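Local atomic coordinates of glycosyl hydrolase (PDB entry 5NDX), a protein that probably hydrolyses O-glycosidic bonds as a bacterial orthologue of human alpha-L-iduronidase in glycoside hydrolase family 39. Residues E31-P36 / D79-V84; M41-G46 / I86-K91; F55-Y60 / F93-G98. The protein carries 2 engineered substitutions. One frame throughout, in Å; residues are numbered along the deposited sequence. Where two conformers were deposited one is given.

Interaction 1 of 3, residues E31-P36 / D79-V84; sequences ELLLEP and DRALDV
The guanidinium of R80 lies against the side chain of L34. CD2 of L34 covers one face of this flat group, 3.9 Å above its plane and shifted toward the rim. At one end of the group, R80 NH2 comes 4.1 Å from L34 CB. The aliphatic root of R80 joins in, with L34 CD2 3.8 Å from R80 CB. The two side chains cross at about a right angle. R80 bends at its third torsion (chi3 51°), and this turns the guanidinium to lie across the leucine.

Beside this pair is a more deeply buried patch. L33 points toward helix 76-87, and its CD1 lies 3.7 Å from A81 CB. L33 uses its other branch for V84, with CD2 4.0 Å from V84 CG2. The same methyl of V84 lies 3.7 Å from the carbonyl O of L33. With chi1 at -93°, CG2 of V84 sits between the backbone N and the carbonyl carbon, and from there it meets both L33 CD2 and L33 O.

The contact joins the 3-10 turn at 31-34, in the loop between strand 24-27 and helix 36-45, to helix 76-87. These elements belong to the TIM barrel of the family. L33 and V84 also both touch L42 on helix 36-45. The acidic residues of the helix serve another neighbour. D79 pairs with R126, and D83 with R130, both on helix 110-131.

No hydrogen bond or salt bridge spans the two segments. The turn and the helix are joined by aliphatic contacts and by the leucine methyl on the guanidinium. The fit therefore depends on shape and burial. The charge of R80 lies at the exposed margin, L34 next to it is partly exposed, and L33, A81 and V84 are buried.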
loop_
_atom_site.group_PDB
_atom_site.type_symbol
_atom_site.label_atom_id
_atom_site.label_comp_id
_atom_site.label_asym_id
_atom_site.label_seq_id
_atom_site.Cartn_x
_atom_site.Cartn_y
_atom_site.Cartn_z
ATOM N N GLU A 31 -13.345 10.985 7.572
ATOM C CA GLU A 31 -13.544 10.988 9.025
ATOM C C GLU A 31 -12.821 9.848 9.726
ATOM O O GLU A 31 -12.455 9.999 10.898
ATOM C CB GLU A 31 -15.045 10.897 9.387
ATOM C CG GLU A 31 -15.822 12.184 9.181
ATOM C CD GLU A 31 -16.249 12.445 7.736
ATOM O OE1 GLU A 31 -15.988 11.599 6.843
ATOM O OE2 GLU A 31 -16.855 13.526 7.488
ATOM N N LEU A 32 -12.590 8.717 9.046
ATOM C CA LEU A 32 -11.799 7.632 9.670
ATOM C C LEU A 32 -10.448 8.083 10.083
ATOM O O LEU A 32 -9.911 7.543 11.049
ATOM C CB LEU A 32 -11.671 6.399 8.767
ATOM C CG LEU A 32 -12.969 5.694 8.443
ATOM C CD1 LEU A 32 -12.646 4.503 7.558
ATOM C CD2 LEU A 32 -13.714 5.282 9.702
ATOM N N LEU A 33 -9.894 9.117 9.439
ATOM C CA LEU A 33 -8.571 9.618 9.850
ATOM C C LEU A 33 -8.560 10.185 11.278
ATOM O O LEU A 33 -7.518 10.284 11.893
ATOM C CB LEU A 33 -8.051 10.686 8.891
ATOM C CG LEU A 33 -7.558 10.227 7.539
ATOM C CD1 LEU A 33 -7.466 11.336 6.507
ATOM C CD2 LEU A 33 -6.175 9.592 7.692
ATOM N N LEU A 34 -9.716 10.535 11.809
ATOM C CA LEU A 34 -9.812 11.030 13.187
ATOM C C LEU A 34 -10.012 9.910 14.201
ATOM O O LEU A 34 -9.952 10.183 15.364
ATOM C CB LEU A 34 -10.988 11.997 13.330
ATOM C CG LEU A 34 -11.028 13.091 12.245
ATOM C CD1 LEU A 34 -12.331 13.890 12.334
ATOM C CD2 LEU A 34 -9.809 13.990 12.317
ATOM N N GLU A 35 -10.240 8.674 13.775
ATOM C CA GLU A 35 -10.508 7.565 14.708
ATOM C C GLU A 35 -9.211 6.915 15.210
ATOM O O GLU A 35 -8.252 6.804 14.467
ATOM C CB GLU A 35 -11.322 6.475 14.007
ATOM C CG GLU A 35 -12.748 6.855 13.618
ATOM C CD GLU A 35 -13.587 7.368 14.806
ATOM O OE1 GLU A 35 -13.457 6.911 15.953
ATOM O OE2 GLU A 35 -14.372 8.284 14.593
ATOM N N PRO A 36 -9.194 6.423 16.455
ATOM C CA PRO A 36 -7.958 5.775 16.942
ATOM C C PRO A 36 -7.534 4.491 16.210
ATOM O O PRO A 36 -6.336 4.186 16.141
ATOM C CB PRO A 36 -8.269 5.485 18.410
ATOM C CG PRO A 36 -9.773 5.479 18.472
ATOM C CD PRO A 36 -10.191 6.564 17.522
ATOM N N ASP A 79 -7.032 19.739 9.428
ATOM C CA ASP A 79 -5.713 19.825 10.035
ATOM C C ASP A 79 -5.313 18.534 10.767
ATOM O O ASP A 79 -4.197 18.087 10.628
ATOM C CB ASP A 79 -5.624 20.953 11.070
ATOM C CG ASP A 79 -5.724 22.359 10.471
ATOM O OD1 ASP A 79 -5.606 22.557 9.235
ATOM O OD2 ASP A 79 -5.928 23.277 11.313
ATOM N N ARG A 80 -6.215 17.998 11.577
ATOM C CA ARG A 80 -5.950 16.771 12.291
ATOM C C ARG A 80 -5.747 15.599 11.334
ATOM O O ARG A 80 -4.875 14.800 11.549
ATOM C CB ARG A 80 -7.081 16.453 13.280
ATOM C CG ARG A 80 -7.024 17.400 14.492
ATOM C CD ARG A 80 -8.272 17.345 15.374
ATOM N NE ARG A 80 -8.627 15.964 15.763
ATOM C CZ ARG A 80 -9.825 15.560 16.227
ATOM N NH1 ARG A 80 -10.848 16.409 16.384
ATOM N NH2 ARG A 80 -10.011 14.284 16.540
ATOM N N ALA A 81 -6.532 15.553 10.273
ATOM C CA ALA A 81 -6.499 14.466 9.319
ATOM C C ALA A 81 -5.191 14.470 8.509
ATOM O O ALA A 81 -4.549 13.429 8.361
ATOM C CB ALA A 81 -7.689 14.554 8.384
ATOM N N LEU A 82 -4.804 15.634 8.000
ATOM C CA LEU A 82 -3.525 15.766 7.307
ATOM C C LEU A 82 -2.357 15.604 8.245
ATOM O O LEU A 82 -1.356 14.978 7.855
ATOM C CB LEU A 82 -3.425 17.058 6.523
ATOM C CG LEU A 82 -4.513 17.193 5.444
ATOM C CD1 LEU A 82 -4.435 18.541 4.759
ATOM C CD2 LEU A 82 -4.409 16.067 4.423
ATOM N N ASP A 83 -2.452 16.126 9.471
ATOM C CA ASP A 83 -1.337 15.998 10.402
ATOM C C ASP A 83 -1.021 14.525 10.697
ATOM O O ASP A 83 0.140 14.169 10.799
ATOM C CB ASP A 83 -1.613 16.680 11.737
ATOM C CG ASP A 83 -1.489 18.186 11.694
ATOM O OD1 ASP A 83 -1.037 18.806 10.709
ATOM O OD2 ASP A 83 -1.919 18.755 12.690
ATOM N N VAL A 84 -2.034 13.674 10.866
ATOM C CA VAL A 84 -1.739 12.253 11.102
ATOM C C VAL A 84 -1.043 11.580 9.945
ATOM O O VAL A 84 -0.246 10.694 10.187
ATOM C CB VAL A 84 -2.925 11.247 11.428
ATOM C CG1 VAL A 84 -3.101 11.143 12.875
ATOM C CG2 VAL A 84 -4.187 11.433 10.655
#

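Interaction 2 of 3, residues M41-G46 / I86-K91; sequences MLAYIG and IEHRLK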
loop_
_atom_site.group_PDB
_atom_site.type_symbol
_atom_site.label_atom_id
_atom_site.label_comp_id
_atom_site.label_asym_id
_atom_site.label_seq_id
_atom_site.Cartn_x
_atom_site.Cartn_y
_atom_site.Cartn_z
ATOM N N MET A 41 -3.387 2.092 12.594
ATOM C CA MET A 41 -3.117 1.542 11.269
ATOM C C MET A 41 -2.036 2.319 10.511
ATOM O O MET A 41 -1.229 1.717 9.812
ATOM C CB MET A 41 -4.394 1.485 10.462
ATOM C CG MET A 41 -5.390 0.492 11.036
ATOM S SD MET A 41 -7.054 0.829 10.468
ATOM C CE MET A 41 -7.869 -0.685 10.988
ATOM N N LEU A 42 -2.036 3.653 10.644
ATOM C CA LEU A 42 -1.066 4.481 9.940
ATOM C C LEU A 42 0.386 4.242 10.355
ATOM O O LEU A 42 1.274 4.482 9.569
ATOM C CB LEU A 42 -1.405 5.965 10.052
ATOM C CG LEU A 42 -2.687 6.397 9.390
ATOM C CD1 LEU A 42 -2.951 7.866 9.648
ATOM C CD2 LEU A 42 -2.668 6.136 7.919
ATOM N N ALA A 43 0.614 3.800 11.582
ATOM C CA ALA A 43 1.938 3.382 12.020
ATOM C C ALA A 43 2.414 2.187 11.220
ATOM O O ALA A 43 3.567 2.157 10.791
ATOM C CB ALA A 43 1.896 3.016 13.497
ATOM N N TYR A 44 1.542 1.172 11.032
ATOM C CA TYR A 44 1.966 0.032 10.184
ATOM C C TYR A 44 2.126 0.442 8.738
ATOM O O TYR A 44 3.091 0.037 8.095
ATOM C CB TYR A 44 0.990 -1.113 10.192
ATOM C CG TYR A 44 0.665 -1.711 11.501
ATOM C CD1 TYR A 44 1.394 -2.775 12.052
ATOM C CD2 TYR A 44 -0.410 -1.220 12.207
ATOM C CE1 TYR A 44 0.992 -3.350 13.252
ATOM C CE2 TYR A 44 -0.760 -1.749 13.406
ATOM C CZ TYR A 44 -0.074 -2.803 13.930
ATOM O OH TYR A 44 -0.579 -3.220 15.150
ATOM N N ILE A 45 1.200 1.273 8.234
ATOM C CA ILE A 45 1.205 1.688 6.827
ATOM C C ILE A 45 2.433 2.557 6.500
ATOM O O ILE A 45 3.052 2.384 5.459
ATOM C CB ILE A 45 -0.079 2.413 6.460
ATOM C CG1 ILE A 45 -1.256 1.447 6.538
ATOM C CG2 ILE A 45 0.003 3.026 5.068
ATOM C CD1 ILE A 45 -2.603 2.163 6.624
ATOM N N GLY A 46 2.825 3.433 7.417
ATOM C CA GLY A 46 4.030 4.244 7.232
ATOM C C GLY A 46 5.342 3.565 7.566
ATOM O O GLY A 46 6.378 4.174 7.455
ATOM N N ILE A 86 1.053 13.131 7.695
ATOM C CA ILE A 86 2.421 13.701 7.691
ATOM C C ILE A 86 3.296 13.116 8.810
ATOM O O ILE A 86 4.416 12.718 8.589
ATOM C CB ILE A 86 2.403 15.249 7.751
ATOM C CG1 ILE A 86 2.130 15.898 6.380
ATOM C CG2 ILE A 86 3.785 15.825 8.124
ATOM C CD1 ILE A 86 1.201 15.212 5.421
ATOM N N GLU A 87 2.734 13.009 9.984
ATOM C CA GLU A 87 3.396 12.421 11.128
ATOM C C GLU A 87 3.803 10.938 10.905
ATOM O O GLU A 87 4.785 10.487 11.460
ATOM C CB GLU A 87 2.419 12.552 12.295
ATOM C CG GLU A 87 2.941 12.069 13.627
ATOM C CD GLU A 87 1.838 11.832 14.660
ATOM O OE1 GLU A 87 0.637 12.148 14.419
ATOM O OE2 GLU A 87 2.201 11.307 15.740
ATOM N N HIS A 88 3.088 10.189 10.057
ATOM C CA HIS A 88 3.492 8.795 9.746
ATOM C C HIS A 88 4.179 8.640 8.389
ATOM O O HIS A 88 4.190 7.544 7.830
ATOM C CB HIS A 88 2.278 7.902 9.873
ATOM C CG HIS A 88 1.807 7.811 11.272
ATOM N ND1 HIS A 88 0.844 8.649 11.780
ATOM C CD2 HIS A 88 2.249 7.068 12.310
ATOM C CE1 HIS A 88 0.666 8.383 13.061
ATOM N NE2 HIS A 88 1.509 7.430 13.412
ATOM N N ARG A 89 4.743 9.746 7.876
ATOM C CA ARG A 89 5.494 9.769 6.638
ATOM C C ARG A 89 4.654 9.332 5.464
ATOM O O ARG A 89 5.106 8.610 4.609
ATOM C CB ARG A 89 6.782 8.924 6.771
ATOM C CG ARG A 89 7.622 9.297 8.018
ATOM C CD ARG A 89 9.002 8.623 8.016
ATOM N NE ARG A 89 8.900 7.154 8.156
ATOM C CZ ARG A 89 8.930 6.465 9.307
ATOM N NH1 ARG A 89 9.050 7.098 10.467
ATOM N NH2 ARG A 89 8.834 5.127 9.308
ATOM N N LEU A 90 3.410 9.766 5.433
ATOM C CA LEU A 90 2.516 9.501 4.332
ATOM C C LEU A 90 2.151 10.841 3.696
ATOM O O LEU A 90 2.136 11.860 4.372
ATOM C CB LEU A 90 1.309 8.759 4.835
ATOM C CG LEU A 90 1.700 7.350 5.340
ATOM C CD1 LEU A 90 0.606 6.765 6.197
ATOM C CD2 LEU A 90 2.058 6.409 4.186
ATOM N N LYS A 91 1.875 10.814 2.402
ATOM C CA LYS A 91 1.472 11.973 1.645
ATOM C C LYS A 91 0.095 11.788 1.096
ATOM O O LYS A 91 -0.240 10.712 0.653
ATOM C CB LYS A 91 2.433 12.171 0.479
ATOM C CG LYS A 91 3.880 12.389 0.966
ATOM C CD LYS A 91 4.882 12.323 -0.131
ATOM C CE LYS A 91 6.329 12.416 0.397
ATOM N NZ LYS A 91 6.503 13.738 1.011
HETATM O O HOH W 1 7.674 5.522 5.563
#
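L42 packs over the ring of H88 at the tight end of this contact. Its CB stands over one face of the imidazole, 4.1 Å from the centroid and 23° off the ring normal, a CH-pi contact. H88 CD2 approaches the backbone of A43, 3.7 Å from A43 CA. The ring is also tethered by H88 ND1, which bonds to V84 O one turn back. Next to it, L90 CD1 touches both L42 CD2 (3.8 Å) and I45 CG2 (4.0 Å).

The chain turns here because helix 76-87 ends in a Schellman motif. R89, with positive phi, is the C-prime residue, and L90 can then drop its side chain onto helix 36-45. G46 has no side chain, and the backbones come close: G46 CA lies 3.4 Å from H88 O in a CA-H...O contact.

The other side is looser and wetter. R89 is partly exposed and bends at its third torsion (chi3 -67°) toward G46. A water gives a hydrogen bond to G46 O (2.7 Å) and accepts a longer one from R89 NE (3.3 Å). The NH2 of R89 also bonds to W556 O on strand 549-557.

Interaction 3 of 3, residues F55-Y60 / F93-G98; sequences FLRVHY and FFELMG. With 8U8 ((2~{R},3~{S},4~{S},5~{R},6~{S})-6-(4-methyl-2-oxidanylidene-chromen-7-yl)oxy-3,4,5-tris(oxidanyl)oxane-2-carboxylic acid), chain N; 8U8 ((2~{R},3~{S},4~{S},5~{R},6~{S})-6-(4-methyl-2-oxidanylidene-chromen-7-yl)oxy-3,4,5-tris(oxidanyl)oxane-2-carboxylic acid), chain M.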
loop_
_atom_site.group_PDB
_atom_site.type_symbol
_atom_site.label_atom_id
_atom_site.label_comp_id
_atom_site.label_asym_id
_atom_site.label_seq_id
_atom_site.Cartn_x
_atom_site.Cartn_y
_atom_site.Cartn_z
ATOM N N PHE A 55 1.609 7.068 -0.446
ATOM C CA PHE A 55 0.437 7.905 -0.689
ATOM C C PHE A 55 -0.842 7.296 -0.146
ATOM O O PHE A 55 -1.032 6.081 -0.236
ATOM C CB PHE A 55 0.292 8.193 -2.184
ATOM C CG PHE A 55 1.450 8.970 -2.760
ATOM C CD1 PHE A 55 1.498 10.353 -2.625
ATOM C CD2 PHE A 55 2.458 8.341 -3.386
ATOM C CE1 PHE A 55 2.571 11.080 -3.112
ATOM C CE2 PHE A 55 3.550 9.055 -3.894
ATOM C CZ PHE A 55 3.598 10.446 -3.757
ATOM N N LEU A 56 -1.692 8.135 0.445
ATOM C CA LEU A 56 -3.038 7.769 0.838
ATOM C C LEU A 56 -4.024 8.575 0.024
ATOM O O LEU A 56 -3.910 9.808 -0.024
ATOM C CB LEU A 56 -3.285 8.114 2.290
ATOM C CG LEU A 56 -2.650 7.331 3.379
ATOM C CD1 LEU A 56 -3.211 7.801 4.710
ATOM C CD2 LEU A 56 -2.922 5.837 3.195
ATOM N N ARG A 57 -4.977 7.898 -0.573
ATOM C CA ARG A 57 -5.994 8.501 -1.411
ATOM C C ARG A 57 -7.296 8.389 -0.622
ATOM O O ARG A 57 -7.943 7.334 -0.594
ATOM C CB ARG A 57 -6.092 7.805 -2.749
ATOM C CG ARG A 57 -7.161 8.366 -3.681
ATOM C CD ARG A 57 -6.977 7.905 -5.134
ATOM N NE ARG A 57 -8.236 7.401 -5.623
ATOM C CZ ARG A 57 -9.133 8.060 -6.325
ATOM N NH1 ARG A 57 -8.941 9.294 -6.700
ATOM N NH2 ARG A 57 -10.246 7.470 -6.649
ATOM N N VAL A 58 -7.619 9.442 0.106
ATOM C CA VAL A 58 -8.759 9.405 1.029
ATOM C C VAL A 58 -9.913 10.276 0.478
ATOM O O VAL A 58 -9.706 11.491 0.228
ATOM C CB VAL A 58 -8.351 9.908 2.421
ATOM C CG1 VAL A 58 -9.549 9.921 3.343
ATOM C CG2 VAL A 58 -7.204 9.072 3.023
ATOM N N HIS A 59 -11.102 9.674 0.344
ATOM C CA HIS A 59 -12.272 10.354 -0.225
ATOM C C HIS A 59 -12.883 11.383 0.722
ATOM O O HIS A 59 -12.958 11.152 1.934
ATOM C CB HIS A 59 -13.425 9.373 -0.526
ATOM C CG HIS A 59 -13.253 8.520 -1.736
ATOM N ND1 HIS A 59 -12.315 8.769 -2.715
ATOM C CD2 HIS A 59 -13.982 7.456 -2.172
ATOM C CE1 HIS A 59 -12.438 7.876 -3.683
ATOM N NE2 HIS A 59 -13.435 7.060 -3.370
ATOM N N TYR A 60 -13.369 12.472 0.152
ATOM C CA TYR A 60 -14.170 13.490 0.874
ATOM C C TYR A 60 -13.387 14.234 1.952
ATOM O O TYR A 60 -13.926 14.552 3.008
ATOM C CB TYR A 60 -15.415 12.841 1.499
ATOM C CG TYR A 60 -16.322 12.152 0.509
ATOM C CD1 TYR A 60 -17.038 12.911 -0.419
ATOM C CD2 TYR A 60 -16.520 10.776 0.528
ATOM C CE1 TYR A 60 -17.918 12.328 -1.318
ATOM C CE2 TYR A 60 -17.400 10.166 -0.375
ATOM C CZ TYR A 60 -18.090 10.964 -1.298
ATOM O OH TYR A 60 -18.948 10.445 -2.223
ATOM N N PHE A 93 -2.682 11.696 -1.676
ATOM C CA PHE A 93 -3.084 11.717 -3.070
ATOM C C PHE A 93 -4.456 12.378 -2.931
ATOM O O PHE A 93 -5.442 11.719 -2.624
ATOM C CB PHE A 93 -3.116 10.290 -3.633
ATOM C CG PHE A 93 -3.428 10.176 -5.095
ATOM C CD1 PHE A 93 -3.568 11.273 -5.929
ATOM C CD2 PHE A 93 -3.603 8.901 -5.648
ATOM C CE1 PHE A 93 -3.881 11.118 -7.274
ATOM C CE2 PHE A 93 -3.925 8.748 -6.984
ATOM C CZ PHE A 93 -4.035 9.857 -7.812
ATOM N N PHE A 94 -4.436 13.716 -3.042
ATOM C CA PHE A 94 -5.451 14.615 -2.495
ATOM C C PHE A 94 -6.538 14.820 -3.544
ATOM O O PHE A 94 -6.337 15.566 -4.509
ATOM C CB PHE A 94 -4.799 15.979 -2.146
ATOM C CG PHE A 94 -5.592 16.835 -1.192
ATOM C CD1 PHE A 94 -6.889 17.237 -1.479
ATOM C CD2 PHE A 94 -5.025 17.277 -0.017
ATOM C CE1 PHE A 94 -7.605 18.019 -0.578
ATOM C CE2 PHE A 94 -5.742 18.062 0.880
ATOM C CZ PHE A 94 -7.023 18.440 0.590
ATOM N N GLU A 95 -7.665 14.155 -3.357
ATOM C CA GLU A 95 -8.808 14.351 -4.217
ATOM C C GLU A 95 -9.500 15.620 -3.760
ATOM O O GLU A 95 -9.850 15.752 -2.564
ATOM C CB GLU A 95 -9.800 13.191 -4.137
ATOM C CG GLU A 95 -9.167 11.849 -4.476
ATOM C CD GLU A 95 -10.117 10.701 -4.177
ATOM O OE1 GLU A 95 -10.188 10.278 -2.987
ATOM O OE2 GLU A 95 -10.814 10.280 -5.132
ATOM N N LEU A 96 -9.683 16.537 -4.697
ATOM C CA LEU A 96 -10.331 17.822 -4.391
ATOM C C LEU A 96 -11.846 17.577 -4.396
ATOM O O LEU A 96 -12.529 17.786 -5.388
ATOM C CB LEU A 96 -9.895 18.868 -5.407
ATOM C CG LEU A 96 -8.405 19.219 -5.296
ATOM C CD1 LEU A 96 -7.920 20.065 -6.469
ATOM C CD2 LEU A 96 -8.054 19.877 -3.973
ATOM N N MET A 97 -12.359 17.128 -3.258
ATOM C CA MET A 97 -13.599 16.433 -3.216
ATOM C C MET A 97 -14.243 16.579 -1.865
ATOM O O MET A 97 -13.584 16.503 -0.817
ATOM C CB MET A 97 -13.273 14.972 -3.500
ATOM C CG MET A 97 -14.303 13.916 -3.178
ATOM S SD MET A 97 -13.618 12.224 -3.412
ATOM C CE MET A 97 -15.161 11.334 -3.225
ATOM N N GLY A 98 -15.562 16.716 -1.902
ATOM C CA GLY A 98 -16.376 16.952 -0.717
ATOM C C GLY A 98 -17.051 18.310 -0.847
ATOM O O GLY A 98 -16.801 19.054 -1.809
HETATM C C15 8U8 N . -0.754 10.637 -9.272
HETATM C C13 8U8 N . 0.546 10.574 -9.780
HETATM C C14 8U8 N . 0.852 11.191 -10.986
HETATM C C16 8U8 N . 2.159 11.196 -11.453
HETATM O O9 8U8 N . 2.402 11.696 -12.544
HETATM O O8 8U8 N . 3.135 10.534 -10.776
HETATM C C11 8U8 N . 2.867 9.974 -9.579
HETATM C C10 8U8 N . 3.944 9.422 -8.929
HETATM C C12 8U8 N . 1.581 9.970 -9.059
HETATM C C7 8U8 N . 1.397 9.381 -7.808
HETATM C C8 8U8 N . 2.482 8.812 -7.151
HETATM C C9 8U8 N . 3.769 8.833 -7.695
HETATM O O2 8U8 N . 4.807 8.273 -6.995
HETATM C C5 8U8 N . 6.166 8.680 -7.308
HETATM O O1 8U8 N . 6.499 7.768 -8.369
HETATM C C1 8U8 N . 7.856 7.766 -8.867
HETATM C C6 8U8 N . 8.224 9.131 -9.548
HETATM O O7 8U8 N . 7.310 9.838 -10.016
HETATM O O6 8U8 N . 9.420 9.462 -9.522
HETATM C C2 8U8 N . 8.748 7.457 -7.667
HETATM O O5 8U8 N . 10.161 7.390 -8.033
HETATM C C3 8U8 N . 8.522 8.508 -6.555
HETATM O O4 8U8 N . 9.296 8.129 -5.448
HETATM C C4 8U8 N . 7.054 8.503 -6.126
HETATM O O3 8U8 N . 6.780 9.534 -5.175
HETATM C C15 8U8 M . -21.721 2.923 -8.332
HETATM C C13 8U8 M . -20.619 2.583 -9.149
HETATM C C14 8U8 M . -20.833 2.402 -10.518
HETATM C C16 8U8 M . -19.763 2.103 -11.367
HETATM O O9 8U8 M . -20.034 1.927 -12.553
HETATM O O8 8U8 M . -18.479 1.960 -10.878
HETATM C C11 8U8 M . -18.214 2.244 -9.561
HETATM C C10 8U8 M . -16.885 2.227 -9.122
HETATM C C12 8U8 M . -19.285 2.545 -8.676
HETATM C C7 8U8 M . -18.959 2.860 -7.343
HETATM C C8 8U8 M . -17.629 2.847 -6.910
HETATM C C9 8U8 M . -16.582 2.520 -7.788
HETATM O O2 8U8 M . -15.252 2.530 -7.416
HETATM C C5 8U8 M . -14.771 2.319 -6.032
HETATM O O1 8U8 M . -15.426 1.163 -5.488
HETATM C C1 8U8 M . -15.389 0.974 -4.126
HETATM C C6 8U8 M . -15.218 -0.433 -4.024
HETATM O O7 8U8 M . -15.639 -0.953 -2.998
HETATM O O6 8U8 M . -14.646 -0.976 -4.952
HETATM C C2 8U8 M . -14.179 1.592 -3.359
HETATM O O5 8U8 M . -13.018 0.764 -3.577
HETATM C C3 8U8 M . -13.909 3.117 -3.725
HETATM O O4 8U8 M . -14.185 3.918 -2.629
HETATM C C4 8U8 M . -14.746 3.571 -4.964
HETATM O O3 8U8 M . -14.192 4.863 -5.447
HETATM O O HOH W 2 -10.779 13.864 -0.820
HETATM O O HOH W 3 -7.637 12.329 -1.112
#
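H59 and E95 cross obliquely, with ring and carboxylate planes 40° apart. H59 ND1 gives a hydrogen bond of 2.6 Å to E95 OE1, which accepts it with its syn lone pair and lies in the imidazole plane. The other ring nitrogen, H59 NE2, reaches O3 of one bound 8U8 at 3.1 Å, nearly straight at 167°. The carboxylate thus probably fixes the ring rotation and may polarise it toward the ligand.

E95 OE2 lies over one face of the R57 guanidinium and forms a salt bridge with it, though the position of NH1 is less sure. R57 also pairs with E142, D264 and E265. Its aliphatic part runs alongside F93, with R57 CD 3.6 Å from F93 CD2.

The extended chain of M97 carries CE onto two rings. CE sits 3.4 Å above the centre of the Y60 ring and over the face of the H59 ring, offset toward its rim, a CH-pi contact with each. F55 turns a ring face to the second 8U8, its CE2 3.4 Å from C8, and F93 touches the methyl C15. F55 and F93 line one ligand pocket and H59 another.

Strands 55-58 and 93-95 are parallel, 16° apart, and F93 N bonds to L56 O at 2.8 Å. Strand 24-27 flanks 55-58 and strand 140-142 flanks 91-95 in the eight-stranded barrel. Helix 76-87 covers L56, V58 and F94 from outside.

All three contacts lie in the TIM barrel. They cross along the chain: the first segments of all three come before the second segments, in the same order. The first three run from the loop after strand 24-27 through helix 36-45 to strand 55-58. The last three run along helix 76-87 into strand 91-95. The centres of interactions 1 and 2 are about 11 Å apart. Those of interactions 1 and 3 are about 13 Å apart. Those of interactions 2 and 3 are about 15 Å apart. L42 touches V84, L33 and L56, and so links the contacts. Interactions 1 and 2 lie in the layer outside the barrel. Interaction 3 is part of the barrel wall, and its residues touch both ligands, in separate pockets.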